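Local coordinates for protein enolase from the environmental genome shotgun sequencing of the Sargasso Sea (PDB 2QGY) that is of unknown function but binds magnesium and, as a member of the enolase superfamily, probably abstracts a proton next to a carboxylate of its substrate, at residues Gly167-Pro172 with Pro196-Leu201; Phe220-Ile225 with Phe244-Val249. One frame throughout, in Å; residues are numbered along the deposited sequence.

Contact 1: residues Gly167-Pro172 with Pro196-Leu201. With MG (magnesium ion), chain C.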
loop_
_atom_site.group_PDB
_atom_site.type_symbol
_atom_site.label_atom_id
_atom_site.label_comp_id
_atom_site.label_asym_id
_atom_site.label_seq_id
_atom_site.Cartn_x
_atom_site.Cartn_y
_atom_site.Cartn_z
ATOM N N GLY A 167 6.196 -30.474 4.349
ATOM C CA GLY A 167 4.884 -30.090 4.856
ATOM C C GLY A 167 3.922 -29.831 3.716
ATOM O O GLY A 167 4.342 -29.696 2.577
ATOM N N ILE A 168 2.631 -29.799 4.014
ATOM C CA ILE A 168 1.627 -29.419 3.012
ATOM C C ILE A 168 0.719 -28.361 3.628
ATOM O O ILE A 168 0.253 -28.520 4.776
ATOM C CB ILE A 168 0.785 -30.643 2.529
ATOM C CG1 ILE A 168 1.663 -31.590 1.702
ATOM C CG2 ILE A 168 -0.425 -30.197 1.675
ATOM C CD1 ILE A 168 1.019 -32.952 1.392
ATOM N N LYS A 169 0.503 -27.266 2.896
ATOM C CA LYS A 169 -0.450 -26.245 3.334
ATOM C C LYS A 169 -1.761 -26.327 2.551
ATOM O O LYS A 169 -1.755 -26.342 1.332
ATOM C CB LYS A 169 0.169 -24.833 3.281
ATOM C CG LYS A 169 -0.740 -23.799 3.907
ATOM C CD LYS A 169 -0.095 -22.427 4.090
ATOM C CE LYS A 169 0.187 -21.719 2.741
ATOM N NZ LYS A 169 1.029 -20.469 2.923
ATOM N N ILE A 170 -2.887 -26.436 3.261
ATOM C CA ILE A 170 -4.205 -26.456 2.633
ATOM C C ILE A 170 -5.079 -25.270 3.045
ATOM O O ILE A 170 -4.747 -24.531 3.996
ATOM C CB ILE A 170 -4.951 -27.775 2.968
ATOM C CG1 ILE A 170 -5.089 -27.908 4.488
ATOM C CG2 ILE A 170 -4.184 -28.997 2.381
ATOM C CD1 ILE A 170 -6.067 -28.965 4.942
ATOM N N TYR A 171 -6.179 -25.079 2.324
ATOM C CA TYR A 171 -7.117 -24.002 2.580
ATOM C C TYR A 171 -8.462 -24.631 2.953
ATOM O O TYR A 171 -9.286 -24.910 2.076
ATOM C CB TYR A 171 -7.260 -23.102 1.342
ATOM C CG TYR A 171 -6.028 -22.260 1.035
ATOM C CD1 TYR A 171 -6.048 -20.872 1.201
ATOM C CD2 TYR A 171 -4.871 -22.853 0.565
ATOM C CE1 TYR A 171 -4.891 -20.090 0.908
ATOM C CE2 TYR A 171 -3.727 -22.087 0.284
ATOM C CZ TYR A 171 -3.759 -20.719 0.477
ATOM O OH TYR A 171 -2.626 -19.968 0.171
ATOM N N PRO A 172 -8.672 -24.883 4.260
ATOM C CA PRO A 172 -9.755 -25.751 4.735
ATOM C C PRO A 172 -11.083 -25.041 4.993
ATOM O O PRO A 172 -12.054 -25.707 5.351
ATOM C CB PRO A 172 -9.176 -26.304 6.038
ATOM C CG PRO A 172 -8.413 -25.120 6.596
ATOM C CD PRO A 172 -7.836 -24.406 5.381
ATOM N N PRO A 196 4.017 -32.204 8.858
ATOM C CA PRO A 196 3.478 -30.860 9.084
ATOM C C PRO A 196 2.315 -30.564 8.151
ATOM O O PRO A 196 2.454 -30.683 6.930
ATOM C CB PRO A 196 4.680 -29.962 8.812
ATOM C CG PRO A 196 5.861 -30.825 9.235
ATOM C CD PRO A 196 5.490 -32.193 8.726
ATOM N N LEU A 197 1.158 -30.256 8.736
ATOM C CA LEU A 197 -0.001 -29.866 7.968
ATOM C C LEU A 197 -0.331 -28.428 8.358
ATOM O O LEU A 197 -0.799 -28.157 9.465
ATOM C CB LEU A 197 -1.198 -30.792 8.224
ATOM C CG LEU A 197 -2.525 -30.446 7.558
ATOM C CD1 LEU A 197 -2.418 -30.492 6.013
ATOM C CD2 LEU A 197 -3.621 -31.407 8.059
ATOM N N MET A 198 -0.076 -27.500 7.448
ATOM C CA MET A 198 -0.461 -26.106 7.709
ATOM C C MET A 198 -1.800 -25.703 7.116
ATOM O O MET A 198 -2.223 -26.215 6.074
ATOM C CB MET A 198 0.655 -25.098 7.397
ATOM C CG MET A 198 1.928 -25.512 6.710
ATOM S SD MET A 198 2.901 -27.007 7.016
ATOM C CE MET A 198 4.564 -26.438 7.017
ATOM N N LEU A 199 -2.489 -24.791 7.803
ATOM C CA LEU A 199 -3.837 -24.432 7.441
ATOM C C LEU A 199 -3.867 -22.941 7.166
ATOM O O LEU A 199 -3.551 -22.136 8.036
ATOM C CB LEU A 199 -4.841 -24.791 8.571
ATOM C CG LEU A 199 -4.915 -26.254 9.088
ATOM C CD1 LEU A 199 -6.013 -26.415 10.165
ATOM C CD2 LEU A 199 -5.132 -27.257 7.955
ATOM N N ASP A 200 -4.241 -22.589 5.947
ATOM C CA ASP A 200 -4.372 -21.203 5.584
ATOM C C ASP A 200 -5.834 -20.849 5.590
ATOM O O ASP A 200 -6.590 -21.268 4.728
ATOM C CB ASP A 200 -3.719 -20.925 4.212
ATOM C CG ASP A 200 -3.575 -19.434 3.934
ATOM O OD1 ASP A 200 -4.394 -18.649 4.440
ATOM O OD2 ASP A 200 -2.626 -19.055 3.198
ATOM N N LEU A 201 -6.253 -20.099 6.607
ATOM C CA LEU A 201 -7.661 -19.677 6.706
ATOM C C LEU A 201 -8.055 -18.522 5.788
ATOM O O LEU A 201 -9.246 -18.294 5.573
ATOM C CB LEU A 201 -8.042 -19.325 8.143
ATOM C CG LEU A 201 -7.730 -20.393 9.197
ATOM C CD1 LEU A 201 -8.505 -20.110 10.517
ATOM C CD2 LEU A 201 -7.976 -21.793 8.678
HETATM MG MG MG C . -1.610 -17.346 2.965
HETATM O O HOH W 1 -0.579 -18.500 1.493
HETATM O O HOH W 2 -3.152 -16.394 3.951
HETATM O O HOH W 3 -2.662 -16.794 1.341
#
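D200 CB sits over one face of the Y171 ring in a CH-pi contact, 3.7 Å from the ring centroid, and the carboxylate is stacked on the ring with the planes 21° apart. OD2 of D200 binds the magnesium ion at 2.0 Å; E226, E252 and three waters complete its shell. Water 2, also on the metal, donates to D200 OD1 at 2.6 Å; A202 N adds a weak bond there. Water 1 ties the metal to the other strand: K169 NZ donates to it at 2.9 Å, and Y171 OH is bonded to it. K169 NZ also forms salt bridges with E226 and E328 and a hydrogen bond with Y139 OH.

The metal site lies at the C-terminal end of the TIM-type barrel strands; 168-170 and 197-200 are two parallel ones, joined through helix 177-191 as a beta-alpha-beta unit. Four backbone bonds set the register. The one nearest the metal, D200 N to I170 O, is 2.8 Å and almost straight at 178°.

On the helix-facing side, I170 CG1, placed between the backbone N and the carbonyl carbon (chi1 59°), lies beside L199 CD2 at 3.5 Å. P172 CG packs on L199 CB and L201 CD2.

Contact 2: residues Phe220-Ile225 with Phe244-Val249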
loop_
_atom_site.group_PDB
_atom_site.type_symbol
_atom_site.label_atom_id
_atom_site.label_comp_id
_atom_site.label_asym_id
_atom_site.label_seq_id
_atom_site.Cartn_x
_atom_site.Cartn_y
_atom_site.Cartn_z
ATOM N N PHE A 220 -6.417 -32.377 15.114
ATOM C CA PHE A 220 -5.674 -32.807 13.943
ATOM C C PHE A 220 -4.239 -32.251 13.935
ATOM O O PHE A 220 -3.509 -32.426 12.961
ATOM C CB PHE A 220 -6.426 -32.440 12.662
ATOM C CG PHE A 220 -7.800 -33.024 12.595
ATOM C CD1 PHE A 220 -7.976 -34.387 12.377
ATOM C CD2 PHE A 220 -8.919 -32.222 12.778
ATOM C CE1 PHE A 220 -9.248 -34.942 12.355
ATOM C CE2 PHE A 220 -10.206 -32.771 12.729
ATOM C CZ PHE A 220 -10.363 -34.135 12.517
ATOM N N ASN A 221 -3.854 -31.591 15.025
ATOM C CA ASN A 221 -2.471 -31.117 15.227
ATOM C C ASN A 221 -1.931 -30.272 14.067
ATOM O O ASN A 221 -0.861 -30.578 13.529
ATOM C CB ASN A 221 -1.521 -32.298 15.486
ATOM C CG ASN A 221 -0.164 -31.856 16.018
ATOM O OD1 ASN A 221 -0.028 -30.771 16.606
ATOM N ND2 ASN A 221 0.855 -32.696 15.824
ATOM N N PRO A 222 -2.641 -29.181 13.712
ATOM C CA PRO A 222 -2.077 -28.363 12.630
ATOM C C PRO A 222 -0.718 -27.754 12.994
ATOM O O PRO A 222 -0.477 -27.346 14.134
ATOM C CB PRO A 222 -3.129 -27.273 12.403
ATOM C CG PRO A 222 -3.995 -27.274 13.590
ATOM C CD PRO A 222 -3.897 -28.635 14.242
ATOM N N TYR A 223 0.169 -27.710 12.025
ATOM C CA TYR A 223 1.489 -27.173 12.252
ATOM C C TYR A 223 1.431 -25.663 12.488
ATOM O O TYR A 223 2.208 -25.124 13.305
ATOM C CB TYR A 223 2.393 -27.524 11.070
ATOM C CG TYR A 223 3.846 -27.208 11.302
ATOM C CD1 TYR A 223 4.679 -28.116 11.964
ATOM C CD2 TYR A 223 4.399 -26.016 10.835
ATOM C CE1 TYR A 223 6.019 -27.821 12.196
ATOM C CE2 TYR A 223 5.732 -25.711 11.038
ATOM C CZ TYR A 223 6.548 -26.613 11.717
ATOM O OH TYR A 223 7.874 -26.283 11.925
ATOM N N TRP A 224 0.567 -24.991 11.728
ATOM C CA TRP A 224 0.308 -23.557 11.956
ATOM C C TRP A 224 -1.010 -23.151 11.381
ATOM O O TRP A 224 -1.597 -23.895 10.605
ATOM C CB TRP A 224 1.457 -22.666 11.457
ATOM C CG TRP A 224 1.617 -22.392 9.962
ATOM C CD1 TRP A 224 0.667 -21.966 9.054
ATOM C CD2 TRP A 224 2.856 -22.410 9.261
ATOM N NE1 TRP A 224 1.262 -21.756 7.820
ATOM C CE2 TRP A 224 2.595 -22.042 7.921
ATOM C CE3 TRP A 224 4.168 -22.722 9.640
ATOM C CZ2 TRP A 224 3.612 -21.965 6.957
ATOM C CZ3 TRP A 224 5.182 -22.651 8.676
ATOM C CH2 TRP A 224 4.888 -22.267 7.354
ATOM N N ILE A 225 -1.483 -21.978 11.794
ATOM C CA ILE A 225 -2.754 -21.441 11.366
ATOM C C ILE A 225 -2.412 -20.086 10.765
ATOM O O ILE A 225 -1.923 -19.193 11.470
ATOM C CB ILE A 225 -3.722 -21.211 12.580
ATOM C CG1 ILE A 225 -4.105 -22.547 13.241
ATOM C CG2 ILE A 225 -5.014 -20.492 12.122
ATOM C CD1 ILE A 225 -4.755 -23.549 12.323
ATOM N N PHE A 244 -5.911 -19.825 21.472
ATOM C CA PHE A 244 -5.616 -21.169 20.975
ATOM C C PHE A 244 -4.144 -21.540 21.136
ATOM O O PHE A 244 -3.277 -20.670 21.170
ATOM C CB PHE A 244 -6.077 -21.282 19.514
ATOM C CG PHE A 244 -7.549 -21.057 19.325
ATOM C CD1 PHE A 244 -8.461 -22.081 19.581
ATOM C CD2 PHE A 244 -8.038 -19.817 18.924
ATOM C CE1 PHE A 244 -9.843 -21.879 19.410
ATOM C CE2 PHE A 244 -9.402 -19.608 18.756
ATOM C CZ PHE A 244 -10.316 -20.649 19.010
ATOM N N ASN A 245 -3.857 -22.829 21.234
ATOM C CA ASN A 245 -2.491 -23.299 21.435
ATOM C C ASN A 245 -1.920 -23.790 20.100
ATOM O O ASN A 245 -1.422 -24.921 19.981
ATOM C CB ASN A 245 -2.477 -24.432 22.466
ATOM C CG ASN A 245 -1.069 -24.829 22.891
ATOM O OD1 ASN A 245 -0.135 -24.015 22.845
ATOM N ND2 ASN A 245 -0.909 -26.093 23.293
ATOM N N MET A 246 -2.051 -22.946 19.085
ATOM C CA MET A 246 -1.580 -23.256 17.750
ATOM C C MET A 246 -0.756 -22.060 17.225
ATOM O O MET A 246 -1.067 -20.905 17.517
ATOM C CB MET A 246 -2.775 -23.572 16.830
ATOM C CG MET A 246 -3.489 -24.958 17.084
ATOM S SD MET A 246 -5.035 -25.198 16.157
ATOM C CE MET A 246 -5.954 -23.792 16.631
ATOM N N LYS A 247 0.293 -22.322 16.463
ATOM C CA LYS A 247 1.111 -21.222 15.950
ATOM C C LYS A 247 0.350 -20.338 14.965
ATOM O O LYS A 247 -0.273 -20.855 14.030
ATOM C CB LYS A 247 2.354 -21.760 15.286
ATOM C CG LYS A 247 3.298 -22.437 16.276
ATOM C CD LYS A 247 4.477 -23.060 15.558
ATOM C CE LYS A 247 5.282 -23.941 16.532
ATOM N NZ LYS A 247 5.629 -23.218 17.780
ATOM N N VAL A 248 0.419 -19.018 15.164
ATOM C CA VAL A 248 -0.284 -18.063 14.305
ATOM C C VAL A 248 0.725 -17.414 13.306
ATOM O O VAL A 248 1.812 -16.981 13.688
ATOM C CB VAL A 248 -1.069 -16.998 15.150
ATOM C CG1 VAL A 248 -1.667 -15.860 14.293
ATOM C CG2 VAL A 248 -2.196 -17.656 16.000
ATOM N N VAL A 249 0.333 -17.367 12.037
ATOM C CA VAL A 249 1.173 -16.831 10.969
ATOM C C VAL A 249 0.469 -15.616 10.338
ATOM O O VAL A 249 -0.701 -15.691 10.033
ATOM C CB VAL A 249 1.406 -17.873 9.859
ATOM C CG1 VAL A 249 2.399 -17.286 8.794
ATOM C CG2 VAL A 249 2.053 -19.160 10.443
HETATM O O HOH W 4 0.434 -25.167 16.089
#
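I225 and K247 are joined through the backbone. I225 N donates to K247 O at 2.8 Å, with the donor nitrogen almost straight out from the C=O. V249 N returns a bond to I225 O at 3.0 Å, its donor tilted 27° from the carbonyl plane. I225 thus gives and takes one bond each, as in a parallel ladder, and it pairs with V248. The pairing belongs to strands 224-226 and 248-250, neighbours in the barrel and joined through helix 234-243 as a beta-alpha-beta unit.

A water adds a bridge beside it. Water 4 accepts from K247 N at 2.9 Å and lies 3.1 Å from P222 O, to which it may donate.

The aromatic contact is on the barrel's inner side. V249 CG2 stands over one face of the W224 indole, 3.4 Å from the centroid of the five-membered ring and 16° off its normal. In W224, chi1 77° swings the indole to the V249 side, and chi2 then sets its face against CG2. W224 NE1 donates to E226 OE1, of a carboxylate that also binds the metal. Y139 meets the indole edge-to-face.

The apolar contacts lie on the other side, toward helix 207-217. M246 SD packs against P222 CG at 3.5 Å. M246 CB meets I225 CG1 at 4.0 Å. Both M246 and I225 also touch L214 of that helix.

At the exposed margin, K247 CD passes Y223 O at 3.8 Å.

Two direct backbone bonds and one water join the chains; the side-chain packing is mainly apolar. The valine on the indole, with the NE1 bond, probably fixes the ring and so steadies E226 beside the magnesium ion.

How the contacts relate
From the N terminus, contact 1 comes first: strand 168-170 leads through helix 177-191 to strand 197-200, where its loop closes. The chain then runs through helix 207-217 to 220-225. Contact 2 closes the next loop, around helix 234-243, at 244-249. The two loops follow in series, neither nested nor crossed. Their strands are nonetheless neighbours in one sheet: Y223 N lies 2.8 Å from L197 O and L199 N 3.1 Å from W224 O, both probable hydrogen bonds. M198 packs against W224 and P196 against Y223. Together they join four successive strands of the barrel wall; D200 and E226 on two of them, with E252 just past 248-250, bind the magnesium ion.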